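Local structure of phosphoribosylformylglycinamidine cyclo-ligase (Thermus thermophilus HB8, 5AVM) at residues B[113-118]-B[148-153]; B[103-108]-B[117-122]; B[79-84]-B[123-128]; B[107-112]-B[138-143]. The protein probably catalyses the ATP-dependent ring closure of formylglycinamidine ribonucleotide to 5-aminoimidazole ribonucleotide in de novo purine biosynthesis. One frame throughout, in Å; residues are numbered along the deposited sequence.

Contact 1 (B[113-118]-B[148-153]); sequences GVLAAL and GAWDIA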
loop_
_atom_site.group_PDB
_atom_site.type_symbol
_atom_site.label_atom_id
_atom_site.label_comp_id
_atom_site.label_asym_id
_atom_site.label_seq_id
_atom_site.Cartn_x
_atom_site.Cartn_y
_atom_site.Cartn_z
ATOM N N GLY B 113 13.506 -15.696 8.773
ATOM C CA GLY B 113 13.551 -16.621 7.662
ATOM C C GLY B 113 12.656 -16.180 6.520
ATOM O O GLY B 113 13.150 -15.709 5.498
ATOM N N VAL B 114 11.342 -16.312 6.700
ATOM C CA VAL B 114 10.382 -15.952 5.655
ATOM C C VAL B 114 10.407 -14.486 5.219
ATOM O O VAL B 114 9.932 -14.157 4.137
ATOM C CB VAL B 114 8.929 -16.325 6.059
ATOM C CG1 VAL B 114 8.932 -17.559 6.952
ATOM C CG2 VAL B 114 8.249 -15.159 6.731
ATOM N N LEU B 115 10.948 -13.602 6.049
ATOM C CA LEU B 115 11.019 -12.193 5.677
ATOM C C LEU B 115 12.067 -12.030 4.585
ATOM O O LEU B 115 11.847 -11.337 3.596
ATOM C CB LEU B 115 11.403 -11.337 6.882
ATOM C CG LEU B 115 11.640 -9.858 6.576
ATOM C CD1 LEU B 115 10.346 -9.213 6.077
ATOM C CD2 LEU B 115 12.140 -9.164 7.827
ATOM N N ALA B 116 13.206 -12.686 4.776
ATOM C CA ALA B 116 14.296 -12.626 3.822
ATOM C C ALA B 116 13.913 -13.288 2.507
ATOM O O ALA B 116 14.255 -12.789 1.438
ATOM C CB ALA B 116 15.529 -13.298 4.406
ATOM N N ALA B 117 13.211 -14.416 2.594
ATOM C CA ALA B 117 12.778 -15.162 1.413
ATOM C C ALA B 117 11.767 -14.372 0.594
ATOM O O ALA B 117 11.676 -14.549 -0.621
ATOM C CB ALA B 117 12.181 -16.488 1.822
ATOM N N LEU B 118 11.002 -13.513 1.267
ATOM C CA LEU B 118 10.020 -12.669 0.597
ATOM C C LEU B 118 10.760 -11.522 -0.080
ATOM O O LEU B 118 10.612 -11.303 -1.281
ATOM C CB LEU B 118 9.007 -12.115 1.598
ATOM C CG LEU B 118 7.952 -13.096 2.112
ATOM C CD1 LEU B 118 7.056 -12.405 3.136
ATOM C CD2 LEU B 118 7.135 -13.624 0.931
ATOM N N GLY B 148 1.309 -16.473 13.035
ATOM C CA GLY B 148 2.014 -16.922 11.844
ATOM C C GLY B 148 1.558 -16.340 10.517
ATOM O O GLY B 148 2.142 -16.647 9.477
ATOM N N ALA B 149 0.529 -15.497 10.546
ATOM C CA ALA B 149 -0.004 -14.888 9.333
ATOM C C ALA B 149 0.803 -13.686 8.833
ATOM O O ALA B 149 1.484 -13.003 9.605
ATOM C CB ALA B 149 -1.462 -14.482 9.547
ATOM N N TRP B 150 0.702 -13.448 7.523
ATOM C CA TRP B 150 1.383 -12.356 6.829
ATOM C C TRP B 150 0.448 -11.734 5.800
ATOM O O TRP B 150 -0.481 -12.379 5.325
ATOM C CB TRP B 150 2.603 -12.868 6.063
ATOM C CG TRP B 150 3.854 -13.077 6.849
ATOM C CD1 TRP B 150 4.131 -14.096 7.714
ATOM C CD2 TRP B 150 5.026 -12.256 6.806
ATOM N NE1 TRP B 150 5.407 -13.962 8.207
ATOM C CE2 TRP B 150 5.977 -12.839 7.667
ATOM C CE3 TRP B 150 5.366 -11.077 6.117
ATOM C CZ2 TRP B 150 7.243 -12.284 7.862
ATOM C CZ3 TRP B 150 6.626 -10.528 6.311
ATOM C CH2 TRP B 150 7.548 -11.132 7.175
ATOM N N ASP B 151 0.709 -10.483 5.450
ATOM C CA ASP B 151 -0.075 -9.787 4.441
ATOM C C ASP B 151 0.963 -9.119 3.551
ATOM O O ASP B 151 1.742 -8.278 4.000
ATOM C CB ASP B 151 -0.984 -8.730 5.065
ATOM C CG ASP B 151 -1.979 -8.158 4.071
ATOM O OD1 ASP B 151 -1.660 -8.104 2.872
ATOM O OD2 ASP B 151 -3.080 -7.749 4.486
ATOM N N ILE B 152 0.977 -9.514 2.288
ATOM C CA ILE B 152 1.927 -8.982 1.335
ATOM C C ILE B 152 1.189 -8.071 0.363
ATOM O O ILE B 152 0.389 -8.531 -0.455
ATOM C CB ILE B 152 2.605 -10.147 0.588
ATOM C CG1 ILE B 152 3.206 -11.111 1.619
ATOM C CG2 ILE B 152 3.661 -9.623 -0.377
ATOM C CD1 ILE B 152 3.716 -12.404 1.043
ATOM N N ALA B 153 1.450 -6.771 0.485
ATOM C CA ALA B 153 0.826 -5.764 -0.362
ATOM C C ALA B 153 1.908 -4.920 -1.004
ATOM O O ALA B 153 3.068 -4.992 -0.613
ATOM C CB ALA B 153 -0.093 -4.891 0.457
#
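Trp150 reaches from the sheet into the inner surface of helix 112-129, where Val114, Leu115 and Leu118 pack against its indole. Strand 150-153 and helix segment 113-118 run almost in the same direction, with 16° between them and 11.9 Å between their axes, a gap spanned entirely by side chains. Packing is densest at the indole. Leu118 lays CD1 over one face of the six-membered ring in a CH-pi contact, 4.0 Å from its centroid, the two side chains running antiparallel alongside one another. Leu115 stands roughly perpendicular to the indole side chain and puts CD1 against its edge, 3.6 Å from Trp150 CH2. Val114 approaches obliquely, its CG2 3.2 Å from Trp150 CZ2; this is shorter than usual, and with an unstaggered chi1 of -31° the exact placement of Val114 is doubtful. Beyond the indole, Leu118 CD2 and Ile152 CD1 meet tip to tip at 3.6 Å. Thr67 and Leu71 of helix 66-72 also pack on Trp150, enclosing it further. By contrast, the outer side of the helix, with Gly113 and Ala116, is exposed and takes no part. A helix packed along a sheet by an apolar inner row, with a strand tryptophan between them, is part of the alpha/beta layering of the N-terminal domain of the AIR synthase family.

Contact 2 (B[103-108]-B[117-122]); sequences DYLAAS and ALLASL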
loop_
_atom_site.group_PDB
_atom_site.type_symbol
_atom_site.label_atom_id
_atom_site.label_comp_id
_atom_site.label_asym_id
_atom_site.label_seq_id
_atom_site.Cartn_x
_atom_site.Cartn_y
_atom_site.Cartn_z
ATOM N N ASP B 103 6.829 -1.970 -1.575
ATOM C CA ASP B 103 5.889 -2.794 -0.816
ATOM C C ASP B 103 5.746 -2.582 0.689
ATOM O O ASP B 103 6.609 -1.991 1.335
ATOM C CB ASP B 103 6.240 -4.258 -1.057
ATOM C CG ASP B 103 7.719 -4.539 -0.849
ATOM O OD1 ASP B 103 8.247 -4.195 0.234
ATOM O OD2 ASP B 103 8.360 -5.103 -1.764
ATOM N N TYR B 104 4.649 -3.110 1.235
ATOM C CA TYR B 104 4.344 -3.023 2.660
ATOM C C TYR B 104 4.029 -4.401 3.238
ATOM O O TYR B 104 2.893 -4.866 3.134
ATOM C CB TYR B 104 3.129 -2.138 2.893
ATOM C CG TYR B 104 2.970 -1.709 4.331
ATOM C CD1 TYR B 104 3.817 -0.744 4.879
ATOM C CD2 TYR B 104 1.976 -2.254 5.143
ATOM C CE1 TYR B 104 3.681 -0.324 6.196
ATOM C CE2 TYR B 104 1.826 -1.844 6.473
ATOM C CZ TYR B 104 2.686 -0.874 6.992
ATOM O OH TYR B 104 2.560 -0.442 8.298
ATOM N N LEU B 105 5.016 -5.045 3.858
ATOM C CA LEU B 105 4.814 -6.376 4.440
ATOM C C LEU B 105 4.423 -6.311 5.921
ATOM O O LEU B 105 5.084 -5.639 6.705
ATOM C CB LEU B 105 6.088 -7.221 4.271
ATOM C CG LEU B 105 6.364 -7.840 2.891
ATOM C CD1 LEU B 105 6.026 -6.863 1.778
ATOM C CD2 LEU B 105 7.831 -8.263 2.809
ATOM N N ALA B 106 3.353 -7.005 6.298
ATOM C CA ALA B 106 2.891 -7.005 7.688
ATOM C C ALA B 106 2.577 -8.424 8.167
ATOM O O ALA B 106 1.919 -9.197 7.471
ATOM C CB ALA B 106 1.659 -6.118 7.830
ATOM N N ALA B 107 3.035 -8.760 9.368
ATOM C CA ALA B 107 2.816 -10.098 9.902
ATOM C C ALA B 107 2.663 -10.109 11.408
ATOM O O ALA B 107 2.963 -9.121 12.081
ATOM C CB ALA B 107 3.978 -10.986 9.522
ATOM N N SER B 108 2.193 -11.242 11.925
ATOM C CA SER B 108 2.035 -11.429 13.361
ATOM C C SER B 108 3.454 -11.313 13.907
ATOM O O SER B 108 3.706 -10.654 14.917
ATOM C CB SER B 108 1.469 -12.820 13.651
ATOM O OG SER B 108 1.413 -13.069 15.040
ATOM N N ALA B 117 13.211 -14.416 2.594
ATOM C CA ALA B 117 12.778 -15.162 1.413
ATOM C C ALA B 117 11.767 -14.372 0.594
ATOM O O ALA B 117 11.676 -14.549 -0.621
ATOM C CB ALA B 117 12.181 -16.488 1.822
ATOM N N LEU B 118 11.002 -13.513 1.267
ATOM C CA LEU B 118 10.020 -12.669 0.597
ATOM C C LEU B 118 10.760 -11.522 -0.080
ATOM O O LEU B 118 10.612 -11.303 -1.281
ATOM C CB LEU B 118 9.007 -12.115 1.598
ATOM C CG LEU B 118 7.952 -13.096 2.112
ATOM C CD1 LEU B 118 7.056 -12.405 3.136
ATOM C CD2 LEU B 118 7.135 -13.624 0.931
ATOM N N LEU B 119 11.560 -10.787 0.687
ATOM C CA LEU B 119 12.329 -9.688 0.125
ATOM C C LEU B 119 13.129 -10.212 -1.055
ATOM O O LEU B 119 13.277 -9.542 -2.076
ATOM C CB LEU B 119 13.281 -9.122 1.170
ATOM C CG LEU B 119 12.577 -8.430 2.327
ATOM C CD1 LEU B 119 13.590 -7.938 3.346
ATOM C CD2 LEU B 119 11.761 -7.277 1.774
ATOM N N ALA B 120 13.646 -11.426 -0.903
ATOM C CA ALA B 120 14.433 -12.053 -1.950
ATOM C C ALA B 120 13.591 -12.226 -3.202
ATOM O O ALA B 120 14.045 -11.928 -4.311
ATOM C CB ALA B 120 14.937 -13.402 -1.476
ATOM N N SER B 121 12.358 -12.700 -3.012
ATOM C CA SER B 121 11.417 -12.950 -4.104
ATOM C C SER B 121 10.986 -11.688 -4.855
ATOM O O SER B 121 10.984 -11.658 -6.087
ATOM C CB SER B 121 10.179 -13.669 -3.562
ATOM O OG SER B 121 9.356 -14.136 -4.617
ATOM N N LEU B 122 10.618 -10.650 -4.110
ATOM C CA LEU B 122 10.179 -9.401 -4.717
ATOM C C LEU B 122 11.277 -8.755 -5.541
ATOM O O LEU B 122 11.009 -8.178 -6.598
ATOM C CB LEU B 122 9.682 -8.446 -3.634
ATOM C CG LEU B 122 8.335 -8.888 -3.054
ATOM C CD1 LEU B 122 8.204 -8.454 -1.603
ATOM C CD2 LEU B 122 7.215 -8.317 -3.911
#
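Leu105 projects from strand 103-107 toward helix segment 117-122 and spreads its two methyls among three leucines. CD2 is directed to the first part of the helix segment, where it lies 4.2 Å from Leu118 CB and equally far from Leu119 CD2; the Leu105 and Leu119 side chains pass at a slant. CD1, the other branch, turns to the next helical turn and meets Leu122 CD1 at 4.3 Å. These are easy van der Waals distances, with no polar bond across the interface. Leu119 starts out along the flank of the helix, yet its end bends in toward the strand, closing the interface on its more exposed side, whereas the CB bonds of Leu118 and Leu122 already point toward the strand. Asp103 and Leu122 come at each other head-on from strand and helix. With its CG set between the backbone N and the carbonyl carbon (chi1 50°), Asp103 brings OD2 to 3.4 Å from Leu122 CD1, placing a buried carboxylate oxygen beside a methyl group. Leu83 and Val84 of helix 79-92 also pack on Leu122, while the backbone O of Asp103 accepts a hydrogen bond from Thr60 of the second subunit. Strand and helix run nearly antiparallel, at 159° and with their axes 11.3 Å apart, as the chain doubles back after residue 108. This is the first half of a beta-alpha-beta crossover in which helix 112-129 connects the neighbouring parallel strands 97-107 and 137-140.

Contact 3 (B[79-84]-B[123-128]); sequences LGFDLV and AEACRA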
loop_
_atom_site.group_PDB
_atom_site.type_symbol
_atom_site.label_atom_id
_atom_site.label_comp_id
_atom_site.label_asym_id
_atom_site.label_seq_id
_atom_site.Cartn_x
_atom_site.Cartn_y
_atom_site.Cartn_z
ATOM N N LEU B 79 5.841 -15.880 -4.023
ATOM C CA LEU B 79 4.989 -14.773 -3.597
ATOM C C LEU B 79 5.448 -13.417 -4.140
ATOM O O LEU B 79 4.629 -12.519 -4.361
ATOM C CB LEU B 79 4.884 -14.755 -2.064
ATOM C CG LEU B 79 4.211 -16.008 -1.478
ATOM C CD1 LEU B 79 4.023 -15.856 0.020
ATOM C CD2 LEU B 79 2.866 -16.226 -2.144
ATOM N N GLY B 80 6.751 -13.275 -4.374
ATOM C CA GLY B 80 7.265 -12.028 -4.906
ATOM C C GLY B 80 6.755 -11.788 -6.314
ATOM O O GLY B 80 6.480 -10.659 -6.707
ATOM N N PHE B 81 6.630 -12.852 -7.093
ATOM C CA PHE B 81 6.133 -12.702 -8.451
ATOM C C PHE B 81 4.613 -12.551 -8.456
ATOM O O PHE B 81 4.055 -11.835 -9.291
ATOM C CB PHE B 81 6.561 -13.896 -9.319
ATOM C CG PHE B 81 8.043 -13.946 -9.589
ATOM C CD1 PHE B 81 8.942 -14.265 -8.569
ATOM C CD2 PHE B 81 8.543 -13.647 -10.858
ATOM C CE1 PHE B 81 10.315 -14.286 -8.804
ATOM C CE2 PHE B 81 9.915 -13.664 -11.107
ATOM C CZ PHE B 81 10.804 -13.985 -10.076
ATOM N N ASP B 82 3.946 -13.220 -7.523
ATOM C CA ASP B 82 2.497 -13.131 -7.437
ATOM C C ASP B 82 2.059 -11.686 -7.275
ATOM O O ASP B 82 1.135 -11.236 -7.945
ATOM C CB ASP B 82 1.962 -13.965 -6.266
ATOM C CG ASP B 82 1.915 -15.462 -6.582
ATOM O OD1 ASP B 82 1.297 -15.847 -7.604
ATOM O OD2 ASP B 82 2.492 -16.260 -5.804
ATOM N N LEU B 83 2.729 -10.953 -6.391
ATOM C CA LEU B 83 2.391 -9.549 -6.148
ATOM C C LEU B 83 2.775 -8.616 -7.298
ATOM O O LEU B 83 1.951 -7.850 -7.800
ATOM C CB LEU B 83 3.067 -9.065 -4.862
ATOM C CG LEU B 83 2.813 -7.605 -4.496
ATOM C CD1 LEU B 83 1.316 -7.316 -4.499
ATOM C CD2 LEU B 83 3.421 -7.326 -3.139
ATOM N N VAL B 84 4.038 -8.682 -7.701
ATOM C CA VAL B 84 4.551 -7.845 -8.776
ATOM C C VAL B 84 3.802 -8.077 -10.084
ATOM O O VAL B 84 3.371 -7.120 -10.737
ATOM C CB VAL B 84 6.065 -8.094 -8.968
ATOM C CG1 VAL B 84 6.569 -7.412 -10.225
ATOM C CG2 VAL B 84 6.813 -7.572 -7.752
ATOM N N ALA B 123 12.515 -8.860 -5.069
ATOM C CA ALA B 123 13.647 -8.287 -5.787
ATOM C C ALA B 123 13.860 -9.026 -7.115
ATOM O O ALA B 123 14.244 -8.421 -8.122
ATOM C CB ALA B 123 14.893 -8.369 -4.934
ATOM N N GLU B 124 13.605 -10.334 -7.112
ATOM C CA GLU B 124 13.758 -11.155 -8.314
ATOM C C GLU B 124 12.646 -10.881 -9.323
ATOM O O GLU B 124 12.885 -10.895 -10.520
ATOM C CB GLU B 124 13.745 -12.649 -7.961
ATOM C CG GLU B 124 14.853 -13.121 -7.009
ATOM C CD GLU B 124 14.864 -14.647 -6.815
ATOM O OE1 GLU B 124 15.018 -15.367 -7.829
ATOM O OE2 GLU B 124 14.725 -15.129 -5.663
ATOM N N ALA B 125 11.433 -10.640 -8.829
ATOM C CA ALA B 125 10.271 -10.374 -9.681
ATOM C C ALA B 125 10.372 -9.029 -10.378
ATOM O O ALA B 125 10.008 -8.890 -11.549
ATOM C CB ALA B 125 8.999 -10.426 -8.857
ATOM N N CYS B 126 10.858 -8.029 -9.652
ATOM C CA CYS B 126 11.009 -6.698 -10.221
ATOM C C CYS B 126 12.122 -6.656 -11.244
ATOM O O CYS B 126 11.907 -6.223 -12.369
ATOM C CB CYS B 126 11.301 -5.671 -9.133
ATOM S SG CYS B 126 9.900 -5.318 -8.092
ATOM N N ARG B 127 13.314 -7.103 -10.860
ATOM C CA ARG B 127 14.420 -7.069 -11.801
ATOM C C ARG B 127 14.165 -7.979 -12.999
ATOM O O ARG B 127 14.797 -7.824 -14.045
ATOM C CB ARG B 127 15.756 -7.409 -11.114
ATOM C CG ARG B 127 15.930 -8.820 -10.631
ATOM C CD ARG B 127 17.334 -9.022 -10.036
ATOM N NE ARG B 127 18.409 -8.853 -11.019
ATOM C CZ ARG B 127 19.123 -7.740 -11.186
ATOM N NH1 ARG B 127 18.890 -6.667 -10.435
ATOM N NH2 ARG B 127 20.079 -7.700 -12.107
ATOM N N ALA B 128 13.217 -8.904 -12.853
ATOM C CA ALA B 128 12.862 -9.817 -13.937
ATOM C C ALA B 128 12.132 -9.031 -15.020
ATOM O O ALA B 128 12.134 -9.415 -16.196
ATOM C CB ALA B 128 11.966 -10.938 -13.418
#
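Helix segments 79-84 and 123-128 cross at -49° with their axes 8.0 Å apart, and the backbones come so close that the CA atoms of Phe81 and Ala125 are separated by only 4.9 Å. The small side chain of Ala125 suits this short distance: its CB reaches the opposing helix backbone, 3.3 Å from Gly80 O. The same methyl is covered by Phe81; Ala125 CB lies 3.7 Å from the Phe81 ring centroid and 10° off the ring normal, so the CH-pi contact is nearly central on the face. CG of Phe81 stands anti to its carbonyl carbon (chi1 -69°), which swings the ring out over the backbone of the other helix, with CE2 3.6 Å from Ala125 CA. Glu124 passes the ring obliquely, its CB near the CZ end, and Ala128 CB approaches CE2 at 4.1 Å. On another side of the same methyl, Val84 presses its CB on Ala125 CB at 3.7 Å and extends CG2 to Cys126 SG, 3.8 Å away. The alanine methyl is therefore held between an aromatic ring and a branched aliphatic chain. Phe101 of strand 97-107 packs on both Val84 and Cys126, and at the N-terminal end of helix 79-92 Gly80 N donates a weak hydrogen bond to Ser121 OG. The geometry is that of close helix packing over a small residue, here between two helices that cover the same sheet of the N-terminal domain.

Contact 4 (B[107-112]-B[138-143]); sequences ASHLDE and TAEMPG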
loop_
_atom_site.group_PDB
_atom_site.type_symbol
_atom_site.label_atom_id
_atom_site.label_comp_id
_atom_site.label_asym_id
_atom_site.label_seq_id
_atom_site.Cartn_x
_atom_site.Cartn_y
_atom_site.Cartn_z
ATOM N N ALA B 107 3.035 -8.760 9.368
ATOM C CA ALA B 107 2.816 -10.098 9.902
ATOM C C ALA B 107 2.663 -10.109 11.408
ATOM O O ALA B 107 2.963 -9.121 12.081
ATOM C CB ALA B 107 3.978 -10.986 9.522
ATOM N N SER B 108 2.193 -11.242 11.925
ATOM C CA SER B 108 2.035 -11.429 13.361
ATOM C C SER B 108 3.454 -11.313 13.907
ATOM O O SER B 108 3.706 -10.654 14.917
ATOM C CB SER B 108 1.469 -12.820 13.651
ATOM O OG SER B 108 1.413 -13.069 15.040
ATOM N N HIS B 109 4.384 -11.962 13.217
ATOM C CA HIS B 109 5.777 -11.907 13.597
ATOM C C HIS B 109 6.667 -12.016 12.368
ATOM O O HIS B 109 6.683 -13.035 11.681
ATOM C CB HIS B 109 6.118 -13.010 14.593
ATOM C CG HIS B 109 7.525 -12.933 15.097
ATOM N ND1 HIS B 109 8.600 -13.395 14.369
ATOM C CD2 HIS B 109 8.042 -12.378 16.218
ATOM C CE1 HIS B 109 9.720 -13.126 15.019
ATOM N NE2 HIS B 109 9.409 -12.509 16.144
ATOM N N LEU B 110 7.405 -10.947 12.103
ATOM C CA LEU B 110 8.307 -10.872 10.963
ATOM C C LEU B 110 9.451 -11.887 11.053
ATOM O O LEU B 110 10.599 -11.527 11.320
ATOM C CB LEU B 110 8.872 -9.448 10.860
ATOM C CG LEU B 110 7.833 -8.332 10.713
ATOM C CD1 LEU B 110 8.503 -6.985 10.876
ATOM C CD2 LEU B 110 7.153 -8.434 9.352
ATOM N N ASP B 111 9.133 -13.155 10.813
ATOM C CA ASP B 111 10.127 -14.220 10.866
ATOM C C ASP B 111 11.325 -13.872 9.994
ATOM O O ASP B 111 11.162 -13.642 8.799
ATOM C CB ASP B 111 9.518 -15.533 10.367
ATOM C CG ASP B 111 9.861 -16.708 11.256
ATOM O OD1 ASP B 111 9.212 -16.851 12.315
ATOM O OD2 ASP B 111 10.783 -17.477 10.906
ATOM N N GLU B 112 12.522 -13.840 10.580
ATOM C CA GLU B 112 13.726 -13.521 9.811
ATOM C C GLU B 112 13.813 -14.423 8.583
ATOM O O GLU B 112 14.146 -13.977 7.488
ATOM C CB GLU B 112 14.993 -13.683 10.666
ATOM C CG GLU B 112 16.301 -13.560 9.860
ATOM C CD GLU B 112 17.544 -13.308 10.718
ATOM O OE1 GLU B 112 17.859 -14.139 11.603
ATOM O OE2 GLU B 112 18.211 -12.271 10.494
ATOM N N THR B 138 7.623 -2.294 6.495
ATOM C CA THR B 138 7.354 -3.516 7.232
ATOM C C THR B 138 6.564 -3.155 8.495
ATOM O O THR B 138 6.734 -2.075 9.055
ATOM C CB THR B 138 8.700 -4.195 7.611
ATOM O OG1 THR B 138 8.541 -5.613 7.619
ATOM C CG2 THR B 138 9.181 -3.734 8.984
ATOM N N ALA B 139 5.689 -4.053 8.928
ATOM C CA ALA B 139 4.891 -3.827 10.120
ATOM C C ALA B 139 4.691 -5.136 10.869
ATOM O O ALA B 139 4.381 -6.176 10.272
ATOM C CB ALA B 139 3.552 -3.238 9.750
ATOM N N GLU B 140 4.886 -5.079 12.183
ATOM C CA GLU B 140 4.721 -6.240 13.043
ATOM C C GLU B 140 3.630 -5.913 14.060
ATOM O O GLU B 140 3.827 -5.095 14.958
ATOM C CB GLU B 140 6.046 -6.579 13.739
ATOM C CG GLU B 140 5.960 -7.753 14.700
ATOM C CD GLU B 140 7.316 -8.307 15.082
ATOM O OE1 GLU B 140 7.932 -8.995 14.243
ATOM O OE2 GLU B 140 7.769 -8.048 16.220
ATOM N N MET B 141 2.470 -6.542 13.895
ATOM C CA MET B 141 1.339 -6.307 14.785
ATOM C C MET B 141 0.638 -7.607 15.168
ATOM O O MET B 141 -0.334 -8.025 14.532
ATOM C CB MET B 141 0.339 -5.351 14.127
ATOM C CG MET B 141 0.949 -4.016 13.694
ATOM S SD MET B 141 -0.233 -2.954 12.839
ATOM C CE MET B 141 -0.241 -3.683 11.206
ATOM N N PRO B 142 1.143 -8.270 16.217
ATOM C CA PRO B 142 0.557 -9.525 16.685
ATOM C C PRO B 142 -0.840 -9.300 17.239
ATOM O O PRO B 142 -1.571 -10.251 17.517
ATOM C CB PRO B 142 1.552 -9.991 17.743
ATOM C CG PRO B 142 2.144 -8.706 18.247
ATOM C CD PRO B 142 2.365 -7.947 16.975
ATOM N N GLY B 143 -1.213 -8.033 17.384
ATOM C CA GLY B 143 -2.530 -7.712 17.896
ATOM C C GLY B 143 -3.542 -7.580 16.777
ATOM O O GLY B 143 -4.746 -7.468 17.026
HETATM O O HOH W 1 -0.446 -12.894 16.630
#
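Glu140 extends toward Leu110 with CG anti to the backbone N (chi1 178°) and CD nearly anti beyond it, a stretched chain that carries the carboxylate to the Leu110 amide, with chi3 (-75°) setting the turn of OE1. The resulting bond from Leu110 N to Glu140 OE1 measures 2.9 Å and reaches the oxygen on its anti side, 21° out of the carboxylate plane. OE1 also sits over one face of the His109 imidazole, toward its rim, 3.9 Å from CD2. Leu110, centre of an inverse gamma turn, leans its side chain across Glu140 and meets Thr138 tip to tip, its CD1 3.5 Å from Thr138 OG1. The parallel pairing of Ala107 with Glu140 accompanies this: Ala107 N donates to Ala139 O at 3.1 Å, and Met141 N to Ala107 O at 3.2 Å. A water may link Ser108 OG with Pro142 O, but its 2.5 Å distance from OG makes the link doubtful. Ser108 OG is also hydrogen-bonded to Glu147 OE1. The Glu140 carboxylate accepts from the Leu110 amide just past the last paired residue, a bond that probably helps hold the turn leading into helix 112-129.

Overall arrangement
All four contacts belong to the N-terminal domain. Contacts 1 to 3 use helix 112-129, and contact 4 joins the loop before it to the edge strand of the same sheet. Contacts 1 and 2, with centres 4 Å apart, share Leu118, and a probable hydrogen bond from Asp151 N to Ala106 O at 2.7 Å joins their strands. Contact 4 lies about 10 Å from contact 2 between centres, with Leu105 O and Ala139 N 2.8 Å apart. Contact 3 adds the second helix but stays about 11 Å from contact 4 between nearest atoms. Contacts 1, 2 and 4 reach the second subunit. A sulfate about 4 Å from the Pro142 side chain probably comes from the crystallisation liquor; these contacts establish no active-site role.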